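Local structure of hemin degrading factor (Pseudomonas aeruginosa, 4MF9) at residues Leu194-Arg205 with His224-Ala235; Trp208-Phe217 with Val311-Val320. The protein binds heme through an axial histidine and probably carries it within the cell toward heme oxygenase, and may also degrade it. All coordinates share one frame; numbering follows the deposited sequence.

Contact 1 (Leu194-Arg205 with His224-Ala235). With HEM (protoporphyrin IX containing Fe), chain C.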
loop_
_atom_site.group_PDB
_atom_site.type_symbol
_atom_site.label_atom_id
_atom_site.label_comp_id
_atom_site.label_asym_id
_atom_site.label_seq_id
_atom_site.Cartn_x
_atom_site.Cartn_y
_atom_site.Cartn_z
ATOM N N LEU A 194 5.574 -1.517 -24.973
ATOM C CA LEU A 194 5.163 -1.672 -26.324
ATOM C C LEU A 194 4.081 -0.667 -26.596
ATOM O O LEU A 194 3.412 -0.266 -25.714
ATOM C CB LEU A 194 4.653 -3.073 -26.523
ATOM C CG LEU A 194 5.649 -4.114 -26.090
ATOM C CD1 LEU A 194 5.191 -5.429 -26.630
ATOM C CD2 LEU A 194 7.020 -3.819 -26.646
ATOM N N VAL A 195 3.932 -0.239 -27.827
ATOM C CA VAL A 195 2.775 0.503 -28.239
ATOM C C VAL A 195 1.574 -0.438 -28.340
ATOM O O VAL A 195 1.752 -1.604 -28.439
ATOM C CB VAL A 195 3.008 1.269 -29.511
ATOM C CG1 VAL A 195 3.959 2.431 -29.270
ATOM C CG2 VAL A 195 3.521 0.354 -30.584
ATOM N N ASP A 196 0.374 0.092 -28.337
ATOM C CA ASP A 196 -0.802 -0.738 -28.247
ATOM C C ASP A 196 -0.820 -1.661 -29.451
ATOM O O ASP A 196 -1.123 -2.782 -29.334
ATOM C CB ASP A 196 -2.048 0.114 -28.137
ATOM C CG ASP A 196 -2.248 0.734 -26.748
ATOM O OD1 ASP A 196 -1.404 0.641 -25.849
ATOM O OD2 ASP A 196 -3.301 1.309 -26.574
ATOM N N ALA A 197 -0.427 -1.158 -30.599
ATOM C CA ALA A 197 -0.454 -1.893 -31.864
ATOM C C ALA A 197 0.518 -3.072 -31.906
ATOM O O ALA A 197 0.458 -3.896 -32.822
ATOM C CB ALA A 197 -0.189 -0.948 -33.022
ATOM N N GLN A 198 1.414 -3.149 -30.925
ATOM C CA GLN A 198 2.373 -4.253 -30.855
ATOM C C GLN A 198 1.896 -5.391 -29.961
ATOM O O GLN A 198 2.495 -6.466 -29.947
ATOM C CB GLN A 198 3.739 -3.760 -30.369
ATOM C CG GLN A 198 4.581 -3.097 -31.448
ATOM C CD GLN A 198 5.881 -2.530 -30.905
ATOM O OE1 GLN A 198 5.902 -1.875 -29.856
ATOM N NE2 GLN A 198 6.975 -2.778 -31.619
ATOM N N ILE A 199 0.841 -5.159 -29.207
ATOM C CA ILE A 199 0.259 -6.180 -28.394
ATOM C C ILE A 199 -0.632 -7.113 -29.210
ATOM O O ILE A 199 -1.379 -6.663 -30.011
ATOM C CB ILE A 199 -0.568 -5.567 -27.248
ATOM C CG1 ILE A 199 0.222 -4.511 -26.515
ATOM C CG2 ILE A 199 -1.055 -6.643 -26.304
ATOM C CD1 ILE A 199 1.572 -4.961 -26.079
ATOM N N ASP A 200 -0.528 -8.419 -28.974
ATOM C CA ASP A 200 -1.468 -9.380 -29.555
ATOM C C ASP A 200 -2.795 -9.299 -28.799
ATOM O O ASP A 200 -2.998 -10.009 -27.810
ATOM C CB ASP A 200 -0.889 -10.799 -29.474
ATOM C CG ASP A 200 -1.662 -11.805 -30.306
ATOM O OD1 ASP A 200 -2.778 -11.482 -30.783
ATOM O OD2 ASP A 200 -1.145 -12.930 -30.475
ATOM N N ALA A 201 -3.691 -8.434 -29.268
ATOM C CA ALA A 201 -4.945 -8.148 -28.565
ATOM C C ALA A 201 -5.891 -9.346 -28.499
ATOM O O ALA A 201 -6.605 -9.529 -27.520
ATOM C CB ALA A 201 -5.643 -6.957 -29.202
ATOM N N ALA A 202 -5.941 -10.143 -29.551
ATOM C CA ALA A 202 -6.774 -11.317 -29.608
ATOM C C ALA A 202 -6.345 -12.410 -28.629
ATOM O O ALA A 202 -7.110 -13.001 -27.958
ATOM C CB ALA A 202 -6.845 -11.796 -31.050
ATOM N N ALA A 203 -5.054 -12.609 -28.540
ATOM C CA ALA A 203 -4.540 -13.541 -27.572
ATOM C C ALA A 203 -4.814 -13.097 -26.155
ATOM O O ALA A 203 -5.282 -13.842 -25.400
ATOM C CB ALA A 203 -3.050 -13.757 -27.777
ATOM N N LEU A 204 -4.588 -11.834 -25.894
ATOM C CA LEU A 204 -4.846 -11.280 -24.588
ATOM C C LEU A 204 -6.299 -11.440 -24.200
ATOM O O LEU A 204 -6.563 -11.956 -23.171
ATOM C CB LEU A 204 -4.549 -9.801 -24.682
ATOM C CG LEU A 204 -4.374 -8.900 -23.490
ATOM C CD1 LEU A 204 -4.871 -7.527 -23.783
ATOM C CD2 LEU A 204 -4.852 -9.441 -22.203
ATOM N N ARG A 205 -7.187 -11.103 -25.090
ATOM C CA ARG A 205 -8.617 -11.297 -24.887
ATOM C C ARG A 205 -8.990 -12.757 -24.714
ATOM O O ARG A 205 -9.791 -13.100 -23.883
ATOM C CB ARG A 205 -9.404 -10.724 -26.049
ATOM C CG ARG A 205 -9.528 -9.240 -26.155
ATOM C CD ARG A 205 -10.409 -8.846 -27.347
ATOM N NE ARG A 205 -11.638 -8.300 -26.805
ATOM C CZ ARG A 205 -12.856 -8.786 -26.925
ATOM N NH1 ARG A 205 -13.127 -9.853 -27.663
ATOM N NH2 ARG A 205 -13.826 -8.163 -26.319
ATOM N N HIS A 224 1.689 -11.357 -22.366
ATOM C CA HIS A 224 1.532 -10.610 -23.600
ATOM C C HIS A 224 2.305 -9.307 -23.624
ATOM O O HIS A 224 2.231 -8.541 -24.529
ATOM C CB HIS A 224 0.055 -10.421 -23.929
ATOM C CG HIS A 224 -0.741 -11.676 -23.843
ATOM N ND1 HIS A 224 -1.326 -12.093 -22.689
ATOM C CD2 HIS A 224 -1.023 -12.621 -24.757
ATOM C CE1 HIS A 224 -1.914 -13.252 -22.872
ATOM N NE2 HIS A 224 -1.769 -13.585 -24.127
ATOM N N GLY A 225 3.078 -9.078 -22.589
ATOM C CA GLY A 225 3.907 -7.906 -22.519
ATOM C C GLY A 225 3.176 -6.590 -22.399
ATOM O O GLY A 225 3.669 -5.616 -22.789
ATOM N N ALA A 226 1.986 -6.616 -21.844
ATOM C CA ALA A 226 1.173 -5.403 -21.783
ATOM C C ALA A 226 1.215 -4.744 -20.415
ATOM O O ALA A 226 1.236 -5.431 -19.392
ATOM C CB ALA A 226 -0.262 -5.706 -22.185
ATOM N N GLN A 227 1.214 -3.419 -20.401
ATOM C CA GLN A 227 0.980 -2.641 -19.170
ATOM C C GLN A 227 -0.473 -2.808 -18.723
ATOM O O GLN A 227 -1.305 -3.102 -19.516
ATOM C CB GLN A 227 1.257 -1.152 -19.330
ATOM C CG GLN A 227 2.501 -0.812 -20.068
ATOM C CD GLN A 227 3.692 -1.441 -19.433
ATOM O OE1 GLN A 227 4.332 -2.303 -19.988
ATOM N NE2 GLN A 227 3.944 -1.061 -18.238
ATOM N N ARG A 228 -0.727 -2.636 -17.448
ATOM C CA ARG A 228 -2.039 -2.899 -16.960
ATOM C C ARG A 228 -3.124 -2.003 -17.621
ATOM O O ARG A 228 -4.123 -2.472 -18.032
ATOM C CB ARG A 228 -2.118 -2.738 -15.461
ATOM C CG ARG A 228 -3.452 -3.206 -14.940
ATOM C CD ARG A 228 -3.794 -3.144 -13.463
ATOM N NE ARG A 228 -3.345 -4.327 -12.823
ATOM C CZ ARG A 228 -4.046 -5.227 -12.155
ATOM N NH1 ARG A 228 -5.309 -5.146 -11.913
ATOM N NH2 ARG A 228 -3.407 -6.232 -11.712
ATOM N N THR A 229 -2.871 -0.723 -17.712
ATOM C CA THR A 229 -3.829 0.199 -18.333
ATOM C C THR A 229 -3.984 -0.129 -19.808
ATOM O O THR A 229 -5.069 -0.035 -20.378
ATOM C CB THR A 229 -3.386 1.658 -18.169
ATOM O OG1 THR A 229 -2.083 1.847 -18.747
ATOM C CG2 THR A 229 -3.324 2.004 -16.702
ATOM N N GLN A 230 -2.888 -0.516 -20.427
ATOM C CA GLN A 230 -2.864 -0.922 -21.810
ATOM C C GLN A 230 -3.754 -2.130 -22.062
ATOM O O GLN A 230 -4.472 -2.122 -22.999
ATOM C CB GLN A 230 -1.443 -1.258 -22.201
ATOM C CG GLN A 230 -1.174 -1.616 -23.621
ATOM C CD GLN A 230 0.305 -1.696 -23.899
ATOM O OE1 GLN A 230 1.027 -2.343 -23.198
ATOM N NE2 GLN A 230 0.724 -1.041 -24.928
ATOM N N ALA A 231 -3.696 -3.130 -21.203
ATOM C CA ALA A 231 -4.559 -4.297 -21.373
ATOM C C ALA A 231 -6.036 -3.946 -21.180
ATOM O O ALA A 231 -6.892 -4.489 -21.865
ATOM C CB ALA A 231 -4.154 -5.391 -20.419
ATOM N N LEU A 232 -6.334 -3.068 -20.223
ATOM C CA LEU A 232 -7.712 -2.637 -19.982
ATOM C C LEU A 232 -8.273 -1.973 -21.234
ATOM O O LEU A 232 -9.398 -2.249 -21.658
ATOM C CB LEU A 232 -7.780 -1.665 -18.800
ATOM C CG LEU A 232 -7.251 -2.183 -17.469
ATOM C CD1 LEU A 232 -7.478 -1.178 -16.342
ATOM C CD2 LEU A 232 -7.875 -3.523 -17.140
ATOM N N ARG A 233 -7.462 -1.143 -21.841
ATOM C CA ARG A 233 -7.746 -0.424 -23.050
ATOM C C ARG A 233 -8.023 -1.380 -24.214
ATOM O O ARG A 233 -8.811 -1.107 -25.057
ATOM C CB ARG A 233 -6.498 0.310 -23.451
ATOM C CG ARG A 233 -6.702 1.585 -24.170
ATOM C CD ARG A 233 -5.695 2.637 -23.818
ATOM N NE ARG A 233 -4.329 2.333 -24.169
ATOM C CZ ARG A 233 -3.324 2.463 -23.325
ATOM N NH1 ARG A 233 -3.551 2.848 -22.102
ATOM N NH2 ARG A 233 -2.111 2.191 -23.690
ATOM N N LEU A 234 -7.289 -2.480 -24.261
ATOM C CA LEU A 234 -7.372 -3.407 -25.391
ATOM C C LEU A 234 -8.351 -4.546 -25.132
ATOM O O LEU A 234 -8.662 -5.331 -26.036
ATOM C CB LEU A 234 -5.989 -3.984 -25.700
ATOM C CG LEU A 234 -4.850 -3.022 -26.032
ATOM C CD1 LEU A 234 -3.561 -3.790 -26.250
ATOM C CD2 LEU A 234 -5.170 -2.184 -27.251
ATOM N N ALA A 235 -8.828 -4.651 -23.893
ATOM C CA ALA A 235 -9.707 -5.762 -23.522
ATOM C C ALA A 235 -11.071 -5.696 -24.211
ATOM O O ALA A 235 -11.619 -6.725 -24.625
ATOM C CB ALA A 235 -9.871 -5.824 -22.018
HETATM C CHA HEM C . -7.349 -10.254 -4.651
HETATM C CHB HEM C . -8.296 -13.021 -0.926
HETATM C CHC HEM C . -3.703 -14.443 -0.882
HETATM C CHD HEM C . -2.657 -10.799 -3.806
HETATM C C1A HEM C . -8.018 -10.956 -3.689
HETATM C C2A HEM C . -9.429 -10.976 -3.508
HETATM C C3A HEM C . -9.680 -11.762 -2.488
HETATM C C4A HEM C . -8.443 -12.188 -2.004
HETATM C CMA HEM C . -11.044 -12.060 -1.933
HETATM C CAA HEM C . -10.478 -10.296 -4.315
HETATM C CBA HEM C . -11.668 -11.165 -4.796
HETATM C CGA HEM C . -11.160 -12.054 -5.872
HETATM O O1A HEM C . -11.439 -13.249 -5.898
HETATM O O2A HEM C . -10.457 -11.554 -6.708
HETATM C C1B HEM C . -7.083 -13.637 -0.651
HETATM C C2B HEM C . -7.028 -14.607 0.361
HETATM C C3B HEM C . -5.763 -15.048 0.409
HETATM C C4B HEM C . -5.029 -14.287 -0.627
HETATM C CMB HEM C . -8.184 -15.083 1.190
HETATM C CAB HEM C . -5.320 -16.112 1.358
HETATM C CBB HEM C . -4.128 -16.235 1.855
HETATM C C1C HEM C . -3.001 -13.609 -1.670
HETATM C C2C HEM C . -1.652 -13.719 -1.937
HETATM C C3C HEM C . -1.333 -12.691 -2.772
HETATM C C4C HEM C . -2.506 -11.925 -3.021
HETATM C CMC HEM C . -0.730 -14.782 -1.424
HETATM C CAC HEM C . -0.015 -12.424 -3.295
HETATM C CBC HEM C . 0.154 -11.285 -3.900
HETATM C C1D HEM C . -3.879 -10.344 -4.316
HETATM C C2D HEM C . -4.025 -9.294 -5.370
HETATM C C3D HEM C . -5.331 -9.177 -5.593
HETATM C C4D HEM C . -5.977 -10.130 -4.684
HETATM C CMD HEM C . -2.965 -8.491 -6.094
HETATM C CAD HEM C . -5.985 -8.235 -6.570
HETATM C CBD HEM C . -6.415 -9.025 -7.806
HETATM C CGD HEM C . -6.774 -8.298 -9.065
HETATM O O1D HEM C . -7.836 -8.609 -9.560
HETATM O O2D HEM C . -6.060 -7.474 -9.615
HETATM N NA HEM C . -7.423 -11.703 -2.743
HETATM N NB HEM C . -5.886 -13.467 -1.232
HETATM N NC HEM C . -3.468 -12.549 -2.330
HETATM N ND HEM C . -5.073 -10.787 -3.952
HETATM FE FE HEM C . -5.438 -12.086 -2.703
HETATM O O HOH W 1 3.731 -2.485 -22.972
HETATM O O HOH W 2 1.519 -9.434 -27.127
#
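Asp196 and Arg233 form a salt bridge with carboxylate and guanidinium nearly coplanar, 18° apart. The guanidinium comes side-on, NE reaching Asp196 OD2 at 2.8 Å and NH2 reaching OD1 at 2.8 Å, each on the syn lone pair. OD1 also accepts on its anti side from Gln230 NE2 (2.9 Å), whose amide is turned 56° from the carboxylate. With CG anti to the backbone N (chi1 -176°) and the chain extended, Gln230 reaches across to give its other N-H to Leu194 O, from above that carbonyl plane. Its OE1 accepts from Gln227 N, so both ends of the amide are held and its rotation is fixed. Next to these polar groups Ile199 CB packs on Leu234 CD1 (3.6 Å), the two side chains crossing at about a right angle. Leu204 lays its CA over the centre of the His224 ring, a CH-pi contact, while His224 ND1 is hydrogen-bonded to Leu220 O. Arg205 NE donates to Ala235 O (2.7 Å); its NH2, less surely placed, is modelled in a salt bridge with Glu238. The first turn of helix 201-210 crosses helix 228-235 almost perpendicularly, and Thr229 and Leu232 touch strands 307-313 and 320-326.

Contact 2 (Trp208-Phe217 with Val311-Val320); sequences WAALKDTHHF and VRKPSTDGIV. With HEM (protoporphyrin IX containing Fe), chain C.
Thr214 CG2 packs on Val320 CG2 (3.8 Å) beside the heme, and Thr214 OG1 is modelled very close to propionate oxygen O2A, so the length of that hydrogen bond is doubtful. The next residue, His215, binds the heme iron through NE2 at 2.3 Å, while its ND1 donates to Asp213 OD2 at 169°, a nearly straight bond that helps fix the ring's rotation. Heme-binding Lys313 bends at its last two torsions; NZ is modelled over the Phe217 face, 4.8 Å from the centroid, in a cation-pi contact, though the chain end is crowded against a propionate. NZ also forms a salt bridge with Glu324. Phe217 in turn sets CE1 over a face of the Trp208 indole. Trp208 points its N-H at Arg312 O, NE1 to O 2.9 Å, with the acceptor in the ring plane and the donor in the carbonyl plane. Val311 CG1 meets the indole edge at Trp208 CZ2, and Pro314 CD lies 3.7 Å from Trp208 CD1. Thr316 N donates to Lys212 O (2.6 Å), joining the two loops. A type I turn, Ser315 to Gly318, lies within the loop joining strands 307-313 and 320-326. A histidine-bearing loop braced on this hairpin forms the proximal side of the heme site in this HemS-type protein.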
loop_
_atom_site.group_PDB
_atom_site.type_symbol
_atom_site.label_atom_id
_atom_site.label_comp_id
_atom_site.label_asym_id
_atom_site.label_seq_id
_atom_site.Cartn_x
_atom_site.Cartn_y
_atom_site.Cartn_z
ATOM N N TRP A 208 -7.881 -13.646 -21.359
ATOM C CA TRP A 208 -8.729 -12.930 -20.399
ATOM C C TRP A 208 -10.017 -13.705 -20.141
ATOM O O TRP A 208 -10.385 -13.953 -18.992
ATOM C CB TRP A 208 -9.071 -11.525 -20.917
ATOM C CG TRP A 208 -9.708 -10.608 -19.875
ATOM C CD1 TRP A 208 -10.852 -10.837 -19.154
ATOM C CD2 TRP A 208 -9.238 -9.314 -19.476
ATOM N NE1 TRP A 208 -11.111 -9.769 -18.324
ATOM C CE2 TRP A 208 -10.131 -8.823 -18.501
ATOM C CE3 TRP A 208 -8.145 -8.525 -19.848
ATOM C CZ2 TRP A 208 -9.968 -7.569 -17.900
ATOM C CZ3 TRP A 208 -7.985 -7.284 -19.252
ATOM C CH2 TRP A 208 -8.890 -6.818 -18.288
ATOM N N ALA A 209 -10.678 -14.098 -21.206
ATOM C CA ALA A 209 -11.896 -14.875 -21.159
ATOM C C ALA A 209 -11.662 -16.229 -20.428
ATOM O O ALA A 209 -12.533 -16.738 -19.811
ATOM C CB ALA A 209 -12.390 -15.098 -22.572
ATOM N N ALA A 210 -10.459 -16.746 -20.512
ATOM C CA ALA A 210 -10.068 -18.019 -19.919
ATOM C C ALA A 210 -9.581 -17.962 -18.451
ATOM O O ALA A 210 -9.404 -18.959 -17.797
ATOM C CB ALA A 210 -9.057 -18.689 -20.826
ATOM N N LEU A 211 -9.497 -16.773 -17.884
ATOM C CA LEU A 211 -8.980 -16.600 -16.540
ATOM C C LEU A 211 -9.691 -17.416 -15.543
ATOM O O LEU A 211 -10.858 -17.483 -15.572
ATOM C CB LEU A 211 -9.102 -15.150 -16.153
ATOM C CG LEU A 211 -7.810 -14.470 -16.468
ATOM C CD1 LEU A 211 -7.973 -12.972 -16.563
ATOM C CD2 LEU A 211 -6.798 -14.875 -15.410
ATOM N N LYS A 212 -8.955 -18.134 -14.682
ATOM C CA LYS A 212 -9.576 -18.885 -13.621
ATOM C C LYS A 212 -9.497 -18.365 -12.161
ATOM O O LYS A 212 -10.236 -18.714 -11.329
ATOM C CB LYS A 212 -9.225 -20.348 -13.722
ATOM C CG LYS A 212 -9.294 -20.823 -15.147
ATOM C CD LYS A 212 -10.396 -21.805 -15.395
ATOM C CE LYS A 212 -11.665 -21.343 -16.129
ATOM N NZ LYS A 212 -11.644 -21.082 -17.608
ATOM N N ASP A 213 -8.662 -17.424 -11.934
ATOM C CA ASP A 213 -8.554 -16.825 -10.602
ATOM C C ASP A 213 -7.942 -15.444 -10.773
ATOM O O ASP A 213 -7.008 -15.277 -11.565
ATOM C CB ASP A 213 -7.690 -17.720 -9.704
ATOM C CG ASP A 213 -7.291 -17.056 -8.402
ATOM O OD1 ASP A 213 -6.122 -17.236 -8.007
ATOM O OD2 ASP A 213 -8.131 -16.380 -7.766
ATOM N N THR A 214 -8.442 -14.479 -10.025
ATOM C CA THR A 214 -7.993 -13.104 -10.165
ATOM C C THR A 214 -6.507 -12.939 -9.884
ATOM O O THR A 214 -5.914 -12.019 -10.267
ATOM C CB THR A 214 -8.770 -12.137 -9.272
ATOM O OG1 THR A 214 -8.734 -12.601 -7.931
ATOM C CG2 THR A 214 -10.225 -12.000 -9.753
ATOM N N HIS A 215 -5.957 -13.908 -9.184
ATOM C CA HIS A 215 -4.526 -13.976 -8.915
ATOM C C HIS A 215 -3.652 -14.284 -10.108
ATOM O O HIS A 215 -2.476 -14.135 -10.037
ATOM C CB HIS A 215 -4.247 -14.906 -7.771
ATOM C CG HIS A 215 -4.783 -14.400 -6.489
ATOM N ND1 HIS A 215 -6.023 -14.743 -6.022
ATOM C CD2 HIS A 215 -4.264 -13.534 -5.593
ATOM C CE1 HIS A 215 -6.228 -14.137 -4.868
ATOM N NE2 HIS A 215 -5.172 -13.403 -4.591
ATOM N N HIS A 216 -4.256 -14.727 -11.178
ATOM C CA HIS A 216 -3.550 -15.124 -12.373
ATOM C C HIS A 216 -3.457 -14.002 -13.375
ATOM O O HIS A 216 -2.929 -14.142 -14.424
ATOM C CB HIS A 216 -4.328 -16.265 -13.010
ATOM C CG HIS A 216 -4.469 -17.457 -12.147
ATOM N ND1 HIS A 216 -3.711 -17.662 -11.028
ATOM C CD2 HIS A 216 -5.249 -18.545 -12.277
ATOM C CE1 HIS A 216 -4.052 -18.807 -10.480
ATOM N NE2 HIS A 216 -5.001 -19.348 -11.208
ATOM N N PHE A 217 -4.034 -12.888 -13.038
ATOM C CA PHE A 217 -4.099 -11.765 -13.963
ATOM C C PHE A 217 -2.694 -11.271 -14.281
ATOM O O PHE A 217 -2.334 -11.070 -15.445
ATOM C CB PHE A 217 -4.952 -10.644 -13.368
ATOM C CG PHE A 217 -5.278 -9.538 -14.339
ATOM C CD1 PHE A 217 -6.181 -9.746 -15.379
ATOM C CD2 PHE A 217 -4.692 -8.287 -14.204
ATOM C CE1 PHE A 217 -6.494 -8.715 -16.259
ATOM C CE2 PHE A 217 -4.987 -7.261 -15.085
ATOM C CZ PHE A 217 -5.889 -7.468 -16.107
ATOM N N VAL A 311 -13.550 -2.988 -14.085
ATOM C CA VAL A 311 -12.915 -4.167 -14.688
ATOM C C VAL A 311 -13.661 -5.423 -14.279
ATOM O O VAL A 311 -14.069 -5.544 -13.120
ATOM C CB VAL A 311 -11.446 -4.300 -14.231
ATOM C CG1 VAL A 311 -10.744 -5.477 -14.942
ATOM C CG2 VAL A 311 -10.689 -3.006 -14.484
ATOM N N ARG A 312 -13.829 -6.350 -15.213
ATOM C CA ARG A 312 -14.467 -7.602 -14.954
ATOM C C ARG A 312 -13.551 -8.764 -15.384
ATOM O O ARG A 312 -13.123 -8.820 -16.504
ATOM C CB ARG A 312 -15.860 -7.717 -15.584
ATOM C CG ARG A 312 -16.675 -6.447 -15.694
ATOM C CD ARG A 312 -17.998 -6.665 -16.425
ATOM N NE ARG A 312 -18.793 -5.480 -16.403
ATOM C CZ ARG A 312 -18.716 -4.527 -17.295
ATOM N NH1 ARG A 312 -17.906 -4.642 -18.309
ATOM N NH2 ARG A 312 -19.447 -3.452 -17.149
ATOM N N LYS A 313 -13.265 -9.652 -14.474
ATOM C CA LYS A 313 -12.407 -10.779 -14.733
ATOM C C LYS A 313 -13.116 -12.108 -14.390
ATOM O O LYS A 313 -13.649 -12.253 -13.353
ATOM C CB LYS A 313 -11.101 -10.668 -13.938
ATOM C CG LYS A 313 -10.416 -9.331 -13.907
ATOM C CD LYS A 313 -9.012 -9.405 -13.325
ATOM C CE LYS A 313 -8.968 -8.782 -11.944
ATOM N NZ LYS A 313 -8.789 -7.322 -11.895
ATOM N N PRO A 314 -13.112 -13.056 -15.307
ATOM C CA PRO A 314 -13.654 -14.379 -15.046
ATOM C C PRO A 314 -12.769 -15.080 -14.020
ATOM O O PRO A 314 -11.656 -14.735 -13.885
ATOM C CB PRO A 314 -13.513 -15.119 -16.373
ATOM C CG PRO A 314 -12.932 -14.215 -17.298
ATOM C CD PRO A 314 -12.474 -12.990 -16.613
ATOM N N SER A 315 -13.334 -16.050 -13.333
ATOM C CA SER A 315 -12.570 -16.848 -12.387
ATOM C C SER A 315 -13.388 -18.092 -12.070
ATOM O O SER A 315 -14.567 -18.169 -12.431
ATOM C CB SER A 315 -12.294 -16.059 -11.103
ATOM O OG SER A 315 -13.447 -15.987 -10.281
ATOM N N THR A 316 -12.794 -19.028 -11.354
ATOM C CA THR A 316 -13.451 -20.257 -10.959
ATOM C C THR A 316 -14.659 -19.985 -10.111
ATOM O O THR A 316 -15.556 -20.750 -10.104
ATOM C CB THR A 316 -12.510 -21.211 -10.206
ATOM O OG1 THR A 316 -11.895 -20.504 -9.135
ATOM C CG2 THR A 316 -11.464 -21.674 -11.084
ATOM N N ASP A 317 -14.650 -18.893 -9.349
ATOM C CA ASP A 317 -15.795 -18.519 -8.525
ATOM C C ASP A 317 -16.725 -17.592 -9.297
ATOM O O ASP A 317 -17.677 -17.040 -8.738
ATOM C CB ASP A 317 -15.337 -17.848 -7.228
ATOM C CG ASP A 317 -14.157 -18.556 -6.589
ATOM O OD1 ASP A 317 -13.286 -17.864 -6.009
ATOM O OD2 ASP A 317 -14.097 -19.806 -6.672
ATOM N N GLY A 318 -16.443 -17.418 -10.586
ATOM C CA GLY A 318 -17.273 -16.582 -11.446
ATOM C C GLY A 318 -16.701 -15.189 -11.692
ATOM O O GLY A 318 -15.567 -14.898 -11.320
ATOM N N ILE A 319 -17.450 -14.327 -12.338
ATOM C CA ILE A 319 -16.974 -13.004 -12.597
ATOM C C ILE A 319 -16.676 -12.150 -11.350
ATOM O O ILE A 319 -17.444 -12.085 -10.494
ATOM C CB ILE A 319 -17.962 -12.285 -13.485
ATOM C CG1 ILE A 319 -18.170 -13.135 -14.748
ATOM C CG2 ILE A 319 -17.557 -10.858 -13.724
ATOM C CD1 ILE A 319 -17.421 -12.720 -15.961
ATOM N N VAL A 320 -15.546 -11.477 -11.371
ATOM C CA VAL A 320 -15.190 -10.554 -10.293
ATOM C C VAL A 320 -15.100 -9.145 -10.845
ATOM O O VAL A 320 -14.334 -8.882 -11.771
ATOM C CB VAL A 320 -13.834 -10.910 -9.617
ATOM C CG1 VAL A 320 -13.453 -9.821 -8.571
ATOM C CG2 VAL A 320 -13.902 -12.265 -8.957
HETATM C CHA HEM C . -7.349 -10.254 -4.651
HETATM C CHB HEM C . -8.296 -13.021 -0.926
HETATM C CHC HEM C . -3.703 -14.443 -0.882
HETATM C CHD HEM C . -2.657 -10.799 -3.806
HETATM C C1A HEM C . -8.018 -10.956 -3.689
HETATM C C2A HEM C . -9.429 -10.976 -3.508
HETATM C C3A HEM C . -9.680 -11.762 -2.488
HETATM C C4A HEM C . -8.443 -12.188 -2.004
HETATM C CMA HEM C . -11.044 -12.060 -1.933
HETATM C CAA HEM C . -10.478 -10.296 -4.315
HETATM C CBA HEM C . -11.668 -11.165 -4.796
HETATM C CGA HEM C . -11.160 -12.054 -5.872
HETATM O O1A HEM C . -11.439 -13.249 -5.898
HETATM O O2A HEM C . -10.457 -11.554 -6.708
HETATM C C1B HEM C . -7.083 -13.637 -0.651
HETATM C C2B HEM C . -7.028 -14.607 0.361
HETATM C C3B HEM C . -5.763 -15.048 0.409
HETATM C C4B HEM C . -5.029 -14.287 -0.627
HETATM C CMB HEM C . -8.184 -15.083 1.190
HETATM C CAB HEM C . -5.320 -16.112 1.358
HETATM C CBB HEM C . -4.128 -16.235 1.855
HETATM C C1C HEM C . -3.001 -13.609 -1.670
HETATM C C2C HEM C . -1.652 -13.719 -1.937
HETATM C C3C HEM C . -1.333 -12.691 -2.772
HETATM C C4C HEM C . -2.506 -11.925 -3.021
HETATM C CMC HEM C . -0.730 -14.782 -1.424
HETATM C CAC HEM C . -0.015 -12.424 -3.295
HETATM C CBC HEM C . 0.154 -11.285 -3.900
HETATM C C1D HEM C . -3.879 -10.344 -4.316
HETATM C C2D HEM C . -4.025 -9.294 -5.370
HETATM C C3D HEM C . -5.331 -9.177 -5.593
HETATM C C4D HEM C . -5.977 -10.130 -4.684
HETATM C CMD HEM C . -2.965 -8.491 -6.094
HETATM C CAD HEM C . -5.985 -8.235 -6.570
HETATM C CBD HEM C . -6.415 -9.025 -7.806
HETATM C CGD HEM C . -6.774 -8.298 -9.065
HETATM O O1D HEM C . -7.836 -8.609 -9.560
HETATM O O2D HEM C . -6.060 -7.474 -9.615
HETATM N NA HEM C . -7.423 -11.703 -2.743
HETATM N NB HEM C . -5.886 -13.467 -1.232
HETATM N NC HEM C . -3.468 -12.549 -2.330
HETATM N ND HEM C . -5.073 -10.787 -3.952
HETATM FE FE HEM C . -5.438 -12.086 -2.703
#

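In the fold
Contacts 1 and 2 lie about 17 Å apart, centre to centre, on the same side of the chain's centre. Their segments alternate along the sequence: 194-205, 208-217, 224-235, then 311-320. Helix 201-210 serves both, its start in contact 1 and its end in contact 2. Leu232 and Ala235 of helix 228-235 pack on Trp208, and Arg228 lies against Phe217, joining the two directly. Contact 1 packs helix 201-210 and the loop before it against helix 228-235 and the end of helix 217-224; contact 2 sets the loop after helix 201-210 on a hairpin of the nine-stranded antiparallel sheet containing strand 307-313. Arg228, on helix 228-235, and contact 2 both lie at the heme.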